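Putative adenosine kinase (Schistosoma mansoni, PDB 3VAS) probably catalyses the phosphorylation of adenosine to AMP, as an adenosine kinase of the ribokinase (pfkB) family. Local coordinates at residues F187-C192 with T224-E229; I56-E61 with A216-Q221; K198-S203 with I231-I236. One frame throughout, in Å; residues are numbered along the deposited sequence.

Contact 1: residues F187-C192 with T224-E229; sequences FVINTC and TKEVDE. With ADN (adenosine), chain C.
Ile189 reaches across to the helix of residues 224-229 and lays both ends of its branched side chain against Glu226. The methyl CG2 meets Glu226 CB at 3.6 Å and also touches CG. On the other branch CD1 lies 3.8 Å from the same Glu226 CB, and it goes on to Val227 CG2 at 3.9 Å, the two side chains crossing at about a right angle. With CG1 anti to the carbonyl carbon (chi1 -72°), Ile189 straddles the start of the Glu226 side chain instead of touching it with one methyl alone. It is mainly the aliphatic part of the glutamate, CB and CG, that is used here, and no hydrogen bond links the segments.

Two residues before Ile189, Phe187 belongs to the adenosine pocket and takes no part in the helix contact. One face of its ring lies against the adenine, whose C6 sits 3.4 Å above the ring plane and is displaced toward the rim. Phe187 CB comes up to adenine N1, at 3.1 Å. Behind it the chain turns into a helix: Val188 O accepts from both Thr191 N and Cys192 N, while Thr191 OG1 is hydrogen-bonded to Asn32, a residue that also binds the nucleoside.

Phe187 stands where the chain passes from strand 181-185 into helix 189-205, with helix 83-95 touching it through Ala83. Helix 224-231 packs beside the first two or so turns of helix 189-205, where Tyr193 touches Glu226 and hydrogen-bonds to Glu229, and Leu197 touches Glu229.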
loop_
_atom_site.group_PDB
_atom_site.type_symbol
_atom_site.label_atom_id
_atom_site.label_comp_id
_atom_site.label_asym_id
_atom_site.label_seq_id
_atom_site.Cartn_x
_atom_site.Cartn_y
_atom_site.Cartn_z
ATOM N N PHE A 187 -6.083 0.017 3.013
ATOM C CA PHE A 187 -5.906 -0.193 4.448
ATOM C C PHE A 187 -6.379 0.981 5.304
ATOM O O PHE A 187 -6.725 0.804 6.472
ATOM C CB PHE A 187 -4.435 -0.458 4.763
ATOM C CG PHE A 187 -3.961 -1.837 4.388
ATOM C CD1 PHE A 187 -2.784 -2.007 3.676
ATOM C CD2 PHE A 187 -4.673 -2.963 4.773
ATOM C CE1 PHE A 187 -2.336 -3.271 3.335
ATOM C CE2 PHE A 187 -4.228 -4.228 4.436
ATOM C CZ PHE A 187 -3.059 -4.380 3.718
ATOM N N VAL A 188 -6.382 2.176 4.725
ATOM C CA VAL A 188 -6.730 3.389 5.467
ATOM C C VAL A 188 -8.242 3.511 5.695
ATOM O O VAL A 188 -8.697 4.302 6.521
ATOM C CB VAL A 188 -6.153 4.638 4.768
ATOM C CG1 VAL A 188 -6.319 5.881 5.635
ATOM C CG2 VAL A 188 -4.681 4.410 4.467
ATOM N N ILE A 189 -9.014 2.703 4.973
ATOM C CA ILE A 189 -10.452 2.616 5.198
ATOM C C ILE A 189 -10.752 2.314 6.668
ATOM O O ILE A 189 -11.697 2.867 7.236
ATOM C CB ILE A 189 -11.102 1.553 4.280
ATOM C CG1 ILE A 189 -11.135 2.058 2.833
ATOM C CG2 ILE A 189 -12.510 1.213 4.747
ATOM C CD1 ILE A 189 -11.446 0.988 1.803
ATOM N N ASN A 190 -9.924 1.469 7.287
ATOM C CA ASN A 190 -10.125 1.065 8.680
ATOM C C ASN A 190 -9.751 2.134 9.712
ATOM O O ASN A 190 -10.206 2.088 10.858
ATOM C CB ASN A 190 -9.336 -0.210 9.001
ATOM C CG ASN A 190 -9.773 -1.405 8.168
ATOM O OD1 ASN A 190 -8.937 -2.151 7.657
ATOM N ND2 ASN A 190 -11.084 -1.595 8.030
ATOM N N THR A 191 -8.914 3.087 9.320
ATOM C CA THR A 191 -8.365 4.024 10.293
ATOM C C THR A 191 -8.904 5.444 10.148
ATOM O O THR A 191 -9.171 6.112 11.147
ATOM C CB THR A 191 -6.819 4.049 10.252
ATOM O OG1 THR A 191 -6.379 4.304 8.912
ATOM C CG2 THR A 191 -6.245 2.713 10.725
ATOM N N CYS A 192 -9.060 5.910 8.912
ATOM C CA CYS A 192 -9.521 7.274 8.688
ATOM C C CYS A 192 -10.207 7.443 7.338
ATOM O O CYS A 192 -9.728 8.177 6.473
ATOM C CB CYS A 192 -8.350 8.250 8.796
ATOM S SG CYS A 192 -8.849 9.975 8.855
ATOM N N THR A 224 -16.887 -3.268 1.359
ATOM C CA THR A 224 -17.202 -3.168 -0.057
ATOM C C THR A 224 -17.656 -1.760 -0.422
ATOM O O THR A 224 -17.190 -1.203 -1.410
ATOM C CB THR A 224 -18.305 -4.173 -0.448
ATOM O OG1 THR A 224 -18.064 -5.429 0.198
ATOM C CG2 THR A 224 -18.336 -4.372 -1.947
ATOM N N LYS A 225 -18.557 -1.195 0.379
ATOM C CA LYS A 225 -19.069 0.159 0.152
ATOM C C LYS A 225 -17.926 1.162 0.029
ATOM O O LYS A 225 -17.891 1.954 -0.909
ATOM C CB LYS A 225 -20.048 0.565 1.273
ATOM C CG LYS A 225 -20.625 1.992 1.199
ATOM C CD LYS A 225 -19.717 3.028 1.893
ATOM C CE LYS A 225 -20.489 3.994 2.787
ATOM N NZ LYS A 225 -20.671 3.471 4.165
ATOM N N GLU A 226 -16.994 1.122 0.980
ATOM C CA GLU A 226 -15.868 2.058 0.993
ATOM C C GLU A 226 -14.910 1.850 -0.186
ATOM O O GLU A 226 -14.398 2.819 -0.756
ATOM C CB GLU A 226 -15.092 1.975 2.313
ATOM C CG GLU A 226 -15.851 2.468 3.556
ATOM C CD GLU A 226 -16.544 1.341 4.313
ATOM O OE1 GLU A 226 -16.880 0.314 3.687
ATOM O OE2 GLU A 226 -16.745 1.477 5.538
ATOM N N VAL A 227 -14.654 0.591 -0.542
ATOM C CA VAL A 227 -13.768 0.300 -1.668
ATOM C C VAL A 227 -14.357 0.852 -2.965
ATOM O O VAL A 227 -13.666 1.514 -3.741
ATOM C CB VAL A 227 -13.485 -1.217 -1.824
ATOM C CG1 VAL A 227 -12.725 -1.492 -3.130
ATOM C CG2 VAL A 227 -12.707 -1.754 -0.619
ATOM N N ASP A 228 -15.641 0.597 -3.188
ATOM C CA ASP A 228 -16.286 1.050 -4.414
ATOM C C ASP A 228 -16.405 2.564 -4.457
ATOM O O ASP A 228 -16.321 3.169 -5.526
ATOM C CB ASP A 228 -17.657 0.397 -4.593
ATOM C CG ASP A 228 -17.559 -1.027 -5.103
ATOM O OD1 ASP A 228 -16.464 -1.423 -5.565
ATOM O OD2 ASP A 228 -18.579 -1.745 -5.048
ATOM N N GLU A 229 -16.604 3.183 -3.300
ATOM C CA GLU A 229 -16.667 4.635 -3.267
ATOM C C GLU A 229 -15.307 5.234 -3.625
ATOM O O GLU A 229 -15.229 6.184 -4.404
ATOM C CB GLU A 229 -17.153 5.155 -1.915
ATOM C CG GLU A 229 -17.302 6.668 -1.895
ATOM C CD GLU A 229 -18.126 7.178 -0.723
ATOM O OE1 GLU A 229 -17.989 6.642 0.398
ATOM O OE2 GLU A 229 -18.913 8.124 -0.928
HETATM O "O5'" ADN C . 2.624 -4.939 1.950
HETATM C "C5'" ADN C . 3.318 -5.330 3.134
HETATM C "C4'" ADN C . 3.207 -4.276 4.207
HETATM O "O4'" ADN C . 1.834 -4.124 4.599
HETATM C "C3'" ADN C . 3.979 -4.542 5.505
HETATM O "O3'" ADN C . 5.111 -3.673 5.576
HETATM C "C2'" ADN C . 2.981 -4.172 6.625
HETATM O "O2'" ADN C . 3.493 -3.294 7.604
HETATM C "C1'" ADN C . 1.822 -3.528 5.861
HETATM N N9 ADN C . 0.509 -3.713 6.478
HETATM C C8 ADN C . 0.017 -4.831 6.979
HETATM N N7 ADN C . -1.318 -4.523 7.517
HETATM C C5 ADN C . -1.573 -3.136 7.301
HETATM C C6 ADN C . -2.662 -2.327 7.611
HETATM N N6 ADN C . -3.806 -2.889 8.277
HETATM N N1 ADN C . -2.635 -0.978 7.281
HETATM C C2 ADN C . -1.546 -0.437 6.646
HETATM N N3 ADN C . -0.474 -1.233 6.337
HETATM C C4 ADN C . -0.507 -2.608 6.684
#

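Contact 2: residues I56-E61 with A216-Q221; sequences IVLAEE and APFLSQ. With ADN (adenosine), chain C.
Ile56 and Ala216 bring the two backbones nearest, with their CA atoms 7.0 Å apart, where strand 55-58, near its start, passes the residue just ahead of helix 217-222. No hydrogen bond joins them. Ile56 O lies 3.6 Å from Phe218 CD2, a packing contact.

The side chain of Ile56 divides its work. Its CG2 meets Ala216 CB at 3.7 Å, while CG1, anti to the backbone N (chi1 -176°), carries CD1 to adenine N7 at 3.4 Å; that same CD1 also touches Phe218 CE2 at 4.0 Å.

In ribokinase-like kinases a small lid of strands closes over the nucleoside or sugar site of the larger domain. Strand 55-58, paired with strand 150-157, is consistent with the lid, and helix 217-222 with the larger domain, which would place adenosine between the two.

Leu58 meets the far end of the Phe218 ring at about a right angle, its CG 4.0 Å from CZ and its CD1 4.0 Å from CE1. The methyl CD2 turns to the adenine amino group, 3.5 Å from N6. Phe218 points toward the strand, and CG, set between its own backbone N and carbonyl carbon (chi1 75°), brings the ring over to Ile56 and Leu58.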
loop_
_atom_site.group_PDB
_atom_site.type_symbol
_atom_site.label_atom_id
_atom_site.label_comp_id
_atom_site.label_asym_id
_atom_site.label_seq_id
_atom_site.Cartn_x
_atom_site.Cartn_y
_atom_site.Cartn_z
ATOM N N ILE A 56 -3.315 -11.094 5.303
ATOM C CA ILE A 56 -3.194 -10.211 6.449
ATOM C C ILE A 56 -4.543 -10.139 7.164
ATOM O O ILE A 56 -5.589 -10.040 6.526
ATOM C CB ILE A 56 -2.668 -8.802 6.039
ATOM C CG1 ILE A 56 -2.450 -7.911 7.271
ATOM C CG2 ILE A 56 -3.585 -8.149 5.014
ATOM C CD1 ILE A 56 -3.637 -7.031 7.656
ATOM N N VAL A 57 -4.514 -10.226 8.489
ATOM C CA VAL A 57 -5.710 -10.017 9.289
ATOM C C VAL A 57 -5.454 -8.951 10.349
ATOM O O VAL A 57 -4.320 -8.776 10.810
ATOM C CB VAL A 57 -6.203 -11.323 9.962
ATOM C CG1 VAL A 57 -6.522 -12.366 8.911
ATOM C CG2 VAL A 57 -5.172 -11.860 10.945
ATOM N N LEU A 58 -6.505 -8.225 10.714
ATOM C CA LEU A 58 -6.430 -7.270 11.806
ATOM C C LEU A 58 -6.627 -8.035 13.105
ATOM O O LEU A 58 -7.605 -8.770 13.250
ATOM C CB LEU A 58 -7.514 -6.203 11.653
ATOM C CG LEU A 58 -7.466 -5.343 10.382
ATOM C CD1 LEU A 58 -8.614 -4.348 10.355
ATOM C CD2 LEU A 58 -6.135 -4.611 10.253
ATOM N N ALA A 59 -5.697 -7.865 14.042
ATOM C CA ALA A 59 -5.745 -8.561 15.328
ATOM C C ALA A 59 -7.097 -8.442 16.025
ATOM O O ALA A 59 -7.633 -7.346 16.189
ATOM C CB ALA A 59 -4.636 -8.065 16.251
ATOM N N GLU A 60 -7.647 -9.590 16.401
ATOM C CA GLU A 60 -8.795 -9.661 17.290
ATOM C C GLU A 60 -8.257 -10.149 18.628
ATOM O O GLU A 60 -7.054 -10.386 18.760
ATOM C CB GLU A 60 -9.833 -10.637 16.747
ATOM C CG GLU A 60 -10.325 -10.306 15.344
ATOM C CD GLU A 60 -11.194 -11.405 14.755
ATOM O OE1 GLU A 60 -12.010 -11.988 15.504
ATOM O OE2 GLU A 60 -11.053 -11.693 13.545
ATOM N N GLU A 61 -9.131 -10.307 19.617
ATOM C CA GLU A 61 -8.673 -10.670 20.957
ATOM C C GLU A 61 -7.948 -12.017 20.974
ATOM O O GLU A 61 -6.960 -12.186 21.691
ATOM C CB GLU A 61 -9.826 -10.649 21.968
ATOM C CG GLU A 61 -9.363 -10.551 23.419
ATOM C CD GLU A 61 -8.420 -9.372 23.662
ATOM O OE1 GLU A 61 -8.673 -8.275 23.113
ATOM O OE2 GLU A 61 -7.419 -9.543 24.396
ATOM N N ALA A 216 -5.956 -5.666 0.343
ATOM C CA ALA A 216 -6.216 -6.965 0.969
ATOM C C ALA A 216 -7.646 -7.447 0.700
ATOM O O ALA A 216 -8.570 -6.637 0.617
ATOM C CB ALA A 216 -5.965 -6.888 2.472
ATOM N N PRO A 217 -7.832 -8.771 0.580
ATOM C CA PRO A 217 -9.162 -9.331 0.304
ATOM C C PRO A 217 -10.242 -8.927 1.317
ATOM O O PRO A 217 -11.372 -8.683 0.902
ATOM C CB PRO A 217 -8.919 -10.846 0.348
ATOM C CG PRO A 217 -7.481 -10.995 -0.015
ATOM C CD PRO A 217 -6.799 -9.820 0.639
ATOM N N PHE A 218 -9.911 -8.845 2.604
ATOM C CA PHE A 218 -10.929 -8.529 3.607
ATOM C C PHE A 218 -11.595 -7.167 3.387
ATOM O O PHE A 218 -12.753 -6.970 3.760
ATOM C CB PHE A 218 -10.405 -8.688 5.051
ATOM C CG PHE A 218 -9.478 -7.584 5.511
ATOM C CD1 PHE A 218 -9.983 -6.403 6.041
ATOM C CD2 PHE A 218 -8.101 -7.752 5.463
ATOM C CE1 PHE A 218 -9.129 -5.388 6.484
ATOM C CE2 PHE A 218 -7.239 -6.746 5.907
ATOM C CZ PHE A 218 -7.755 -5.562 6.416
ATOM N N LEU A 219 -10.871 -6.242 2.764
ATOM C CA LEU A 219 -11.416 -4.917 2.476
ATOM C C LEU A 219 -12.556 -4.975 1.462
ATOM O O LEU A 219 -13.597 -4.349 1.657
ATOM C CB LEU A 219 -10.319 -3.962 1.996
ATOM C CG LEU A 219 -9.295 -3.564 3.063
ATOM C CD1 LEU A 219 -8.092 -2.899 2.418
ATOM C CD2 LEU A 219 -9.922 -2.655 4.125
ATOM N N SER A 220 -12.365 -5.722 0.379
ATOM C CA SER A 220 -13.427 -5.874 -0.610
ATOM C C SER A 220 -14.616 -6.661 -0.066
ATOM O O SER A 220 -15.745 -6.466 -0.507
ATOM C CB SER A 220 -12.900 -6.540 -1.879
ATOM O OG SER A 220 -12.025 -5.661 -2.561
ATOM N N GLN A 221 -14.359 -7.545 0.893
ATOM C CA GLN A 221 -15.414 -8.389 1.458
ATOM C C GLN A 221 -16.235 -7.665 2.523
ATOM O O GLN A 221 -17.463 -7.716 2.500
ATOM C CB GLN A 221 -14.823 -9.677 2.039
ATOM C CG GLN A 221 -14.102 -10.545 1.016
ATOM C CD GLN A 221 -13.297 -11.670 1.649
ATOM O OE1 GLN A 221 -12.794 -11.538 2.766
ATOM N NE2 GLN A 221 -13.176 -12.784 0.935
HETATM O "O5'" ADN C . 2.624 -4.939 1.950
HETATM C "C5'" ADN C . 3.318 -5.330 3.134
HETATM C "C4'" ADN C . 3.207 -4.276 4.207
HETATM O "O4'" ADN C . 1.834 -4.124 4.599
HETATM C "C3'" ADN C . 3.979 -4.542 5.505
HETATM O "O3'" ADN C . 5.111 -3.673 5.576
HETATM C "C2'" ADN C . 2.981 -4.172 6.625
HETATM O "O2'" ADN C . 3.493 -3.294 7.604
HETATM C "C1'" ADN C . 1.822 -3.528 5.861
HETATM N N9 ADN C . 0.509 -3.713 6.478
HETATM C C8 ADN C . 0.017 -4.831 6.979
HETATM N N7 ADN C . -1.318 -4.523 7.517
HETATM C C5 ADN C . -1.573 -3.136 7.301
HETATM C C6 ADN C . -2.662 -2.327 7.611
HETATM N N6 ADN C . -3.806 -2.889 8.277
HETATM N N1 ADN C . -2.635 -0.978 7.281
HETATM C C2 ADN C . -1.546 -0.437 6.646
HETATM N N3 ADN C . -0.474 -1.233 6.337
HETATM C C4 ADN C . -0.507 -2.608 6.684
#

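Contact 3: residues K198-S203 with I231-I236; sequences KIAKHS and ISYSNI
Tyr233 leans on helix 189-205 at Ala200 and Lys201, in the part of this ribokinase-like fold where helices flank a central run of parallel strands. It comes from a type I beta turn, Ile231 to Ser234, closed by Ser234 N bonding to Ile231 O, which takes the chain from helix 224-231 into strand 236-240.

The close-packed part lies at the base of the tyrosine. Ala200 CB meets Tyr233 CB at 3.7 Å, just where the two backbones come closest. The small alanine lets the turn come right up to the helix, and Ala200 O lies 3.7 Å from ring carbon CD2.

Farther out along the ring the contact passes to Lys201, an exposed residue. Its chain is extended beyond CG and runs obliquely past the outer half of the tyrosine: CG is 3.5 Å from CE2, and CE reaches 3.4 Å from OH. It is the methylene groups that touch, and the ammonium plays no part in a bond to the tyrosine. This is the solvent side of the contact, against the buried Ala200 at the other end of the ring.

At the opposite margin Ser203 and Asn235 come no nearer than 4.4 Å, OG to OD1, and a water fills in between them. Ser203, although buried, reaches the loop through this single bound water. Asn235 OD1 also accepts from the backbone N of Phe210 in strand 209-213, which ties the loop to the neighbouring strand independently of the water. The water lies 2.7 Å from Ser203 OG, 3.0 Å from Tyr233 O and 2.8 Å from Asn235 OD1; more acceptors are in its reach than it has protons, so its bonds to Tyr233 O and Asn235 OD1 need not both be made at once.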
loop_
_atom_site.group_PDB
_atom_site.type_symbol
_atom_site.label_atom_id
_atom_site.label_comp_id
_atom_site.label_asym_id
_atom_site.label_seq_id
_atom_site.Cartn_x
_atom_site.Cartn_y
_atom_site.Cartn_z
ATOM N N LYS A 198 -12.216 12.752 1.911
ATOM C CA LYS A 198 -12.072 14.185 1.703
ATOM C C LYS A 198 -10.976 14.479 0.679
ATOM O O LYS A 198 -11.169 15.290 -0.223
ATOM C CB LYS A 198 -11.764 14.907 3.016
ATOM C CG LYS A 198 -12.111 16.388 2.968
ATOM C CD LYS A 198 -11.227 17.228 3.880
ATOM C CE LYS A 198 -11.482 18.719 3.639
ATOM N NZ LYS A 198 -10.436 19.595 4.236
ATOM N N ILE A 199 -9.831 13.816 0.819
ATOM C CA ILE A 199 -8.726 14.015 -0.115
ATOM C C ILE A 199 -9.100 13.539 -1.520
ATOM O O ILE A 199 -8.771 14.189 -2.507
ATOM C CB ILE A 199 -7.437 13.316 0.363
ATOM C CG1 ILE A 199 -6.900 14.011 1.615
ATOM C CG2 ILE A 199 -6.375 13.328 -0.733
ATOM C CD1 ILE A 199 -5.690 13.336 2.223
ATOM N N ALA A 200 -9.806 12.413 -1.600
ATOM C CA ALA A 200 -10.250 11.877 -2.883
ATOM C C ALA A 200 -11.168 12.850 -3.630
ATOM O O ALA A 200 -11.035 13.038 -4.839
ATOM C CB ALA A 200 -10.938 10.530 -2.692
ATOM N N LYS A 201 -12.097 13.466 -2.905
ATOM C CA LYS A 201 -12.984 14.463 -3.497
ATOM C C LYS A 201 -12.211 15.696 -3.964
ATOM O O LYS A 201 -12.510 16.255 -5.020
ATOM C CB LYS A 201 -14.086 14.869 -2.518
ATOM C CG LYS A 201 -15.063 13.756 -2.210
ATOM C CD LYS A 201 -16.074 14.172 -1.165
ATOM C CE LYS A 201 -17.033 13.034 -0.869
ATOM N NZ LYS A 201 -17.899 13.347 0.299
ATOM N N HIS A 202 -11.228 16.116 -3.172
ATOM C CA HIS A 202 -10.376 17.239 -3.551
ATOM C C HIS A 202 -9.640 16.944 -4.857
ATOM O O HIS A 202 -9.557 17.801 -5.737
ATOM C CB HIS A 202 -9.374 17.563 -2.441
ATOM C CG HIS A 202 -8.302 18.521 -2.860
ATOM N ND1 HIS A 202 -8.447 19.889 -2.772
ATOM C CD2 HIS A 202 -7.069 18.306 -3.378
ATOM C CE1 HIS A 202 -7.349 20.476 -3.216
ATOM N NE2 HIS A 202 -6.497 19.538 -3.589
ATOM N N SER A 203 -9.117 15.729 -4.977
ATOM C CA SER A 203 -8.408 15.312 -6.185
ATOM C C SER A 203 -9.297 15.384 -7.426
ATOM O O SER A 203 -8.933 16.009 -8.421
ATOM C CB SER A 203 -7.840 13.898 -6.022
ATOM O OG SER A 203 -7.208 13.452 -7.215
ATOM N N ILE A 231 -12.892 3.792 -5.421
ATOM C CA ILE A 231 -12.673 3.552 -6.842
ATOM C C ILE A 231 -13.301 4.667 -7.681
ATOM O O ILE A 231 -12.720 5.102 -8.680
ATOM C CB ILE A 231 -13.206 2.166 -7.278
ATOM C CG1 ILE A 231 -12.368 1.053 -6.640
ATOM C CG2 ILE A 231 -13.181 2.025 -8.788
ATOM C CD1 ILE A 231 -12.845 -0.345 -6.972
ATOM N N SER A 232 -14.457 5.168 -7.245
ATOM C CA SER A 232 -15.171 6.185 -8.023
ATOM C C SER A 232 -14.459 7.549 -8.059
ATOM O O SER A 232 -14.848 8.430 -8.827
ATOM C CB SER A 232 -16.643 6.317 -7.579
ATOM O OG SER A 232 -16.783 7.033 -6.361
ATOM N N TYR A 233 -13.414 7.711 -7.248
ATOM C CA TYR A 233 -12.581 8.916 -7.300
ATOM C C TYR A 233 -11.163 8.599 -7.781
ATOM O O TYR A 233 -10.330 9.498 -7.921
ATOM C CB TYR A 233 -12.498 9.594 -5.926
ATOM C CG TYR A 233 -13.822 10.090 -5.378
ATOM C CD1 TYR A 233 -14.628 9.263 -4.604
ATOM C CD2 TYR A 233 -14.258 11.384 -5.628
ATOM C CE1 TYR A 233 -15.835 9.709 -4.098
ATOM C CE2 TYR A 233 -15.465 11.841 -5.126
ATOM C CZ TYR A 233 -16.251 10.997 -4.361
ATOM O OH TYR A 233 -17.455 11.439 -3.859
ATOM N N SER A 234 -10.887 7.321 -8.027
ATOM C CA SER A 234 -9.531 6.889 -8.350
ATOM C C SER A 234 -9.262 6.912 -9.848
ATOM O O SER A 234 -10.061 6.411 -10.635
ATOM C CB SER A 234 -9.276 5.485 -7.806
ATOM O OG SER A 234 -9.461 5.444 -6.405
ATOM N N ASN A 235 -8.134 7.498 -10.235
ATOM C CA ASN A 235 -7.706 7.476 -11.627
ATOM C C ASN A 235 -6.934 6.205 -11.944
ATOM O O ASN A 235 -6.920 5.745 -13.086
ATOM C CB ASN A 235 -6.848 8.698 -11.938
ATOM C CG ASN A 235 -7.517 9.988 -11.536
ATOM O OD1 ASN A 235 -7.351 10.462 -10.408
ATOM N ND2 ASN A 235 -8.291 10.561 -12.450
ATOM N N ILE A 236 -6.286 5.647 -10.925
ATOM C CA ILE A 236 -5.523 4.410 -11.073
ATOM C C ILE A 236 -5.810 3.476 -9.898
ATOM O O ILE A 236 -5.775 3.900 -8.741
ATOM C CB ILE A 236 -4.001 4.683 -11.136
ATOM C CG1 ILE A 236 -3.672 5.684 -12.248
ATOM C CG2 ILE A 236 -3.222 3.387 -11.345
ATOM C CD1 ILE A 236 -2.187 5.962 -12.398
HETATM O O HOH W 1 -8.947 12.042 -8.771
#

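In the fold
Along the chain the six segments come in the order 56-61, 187-192, 198-203, 216-221, 224-229 and 231-236, so every pair of contacts interleaves. Contacts 1 and 2, with centres about 12 Å apart, both touch adenosine and meet each other directly: Asn190 packs on Phe218 and Leu58, and helices 217-222 and 224-231 are consecutive. Contact 3, also about 12 Å from contact 1, shares helix 189-205 with it but lies farther along that helix; its centre is about 23 Å from contact 2, and the two do not touch. One helix thus runs from the adenosine pocket to a loop remote from it, with the helices after strand 209-213 packed alongside.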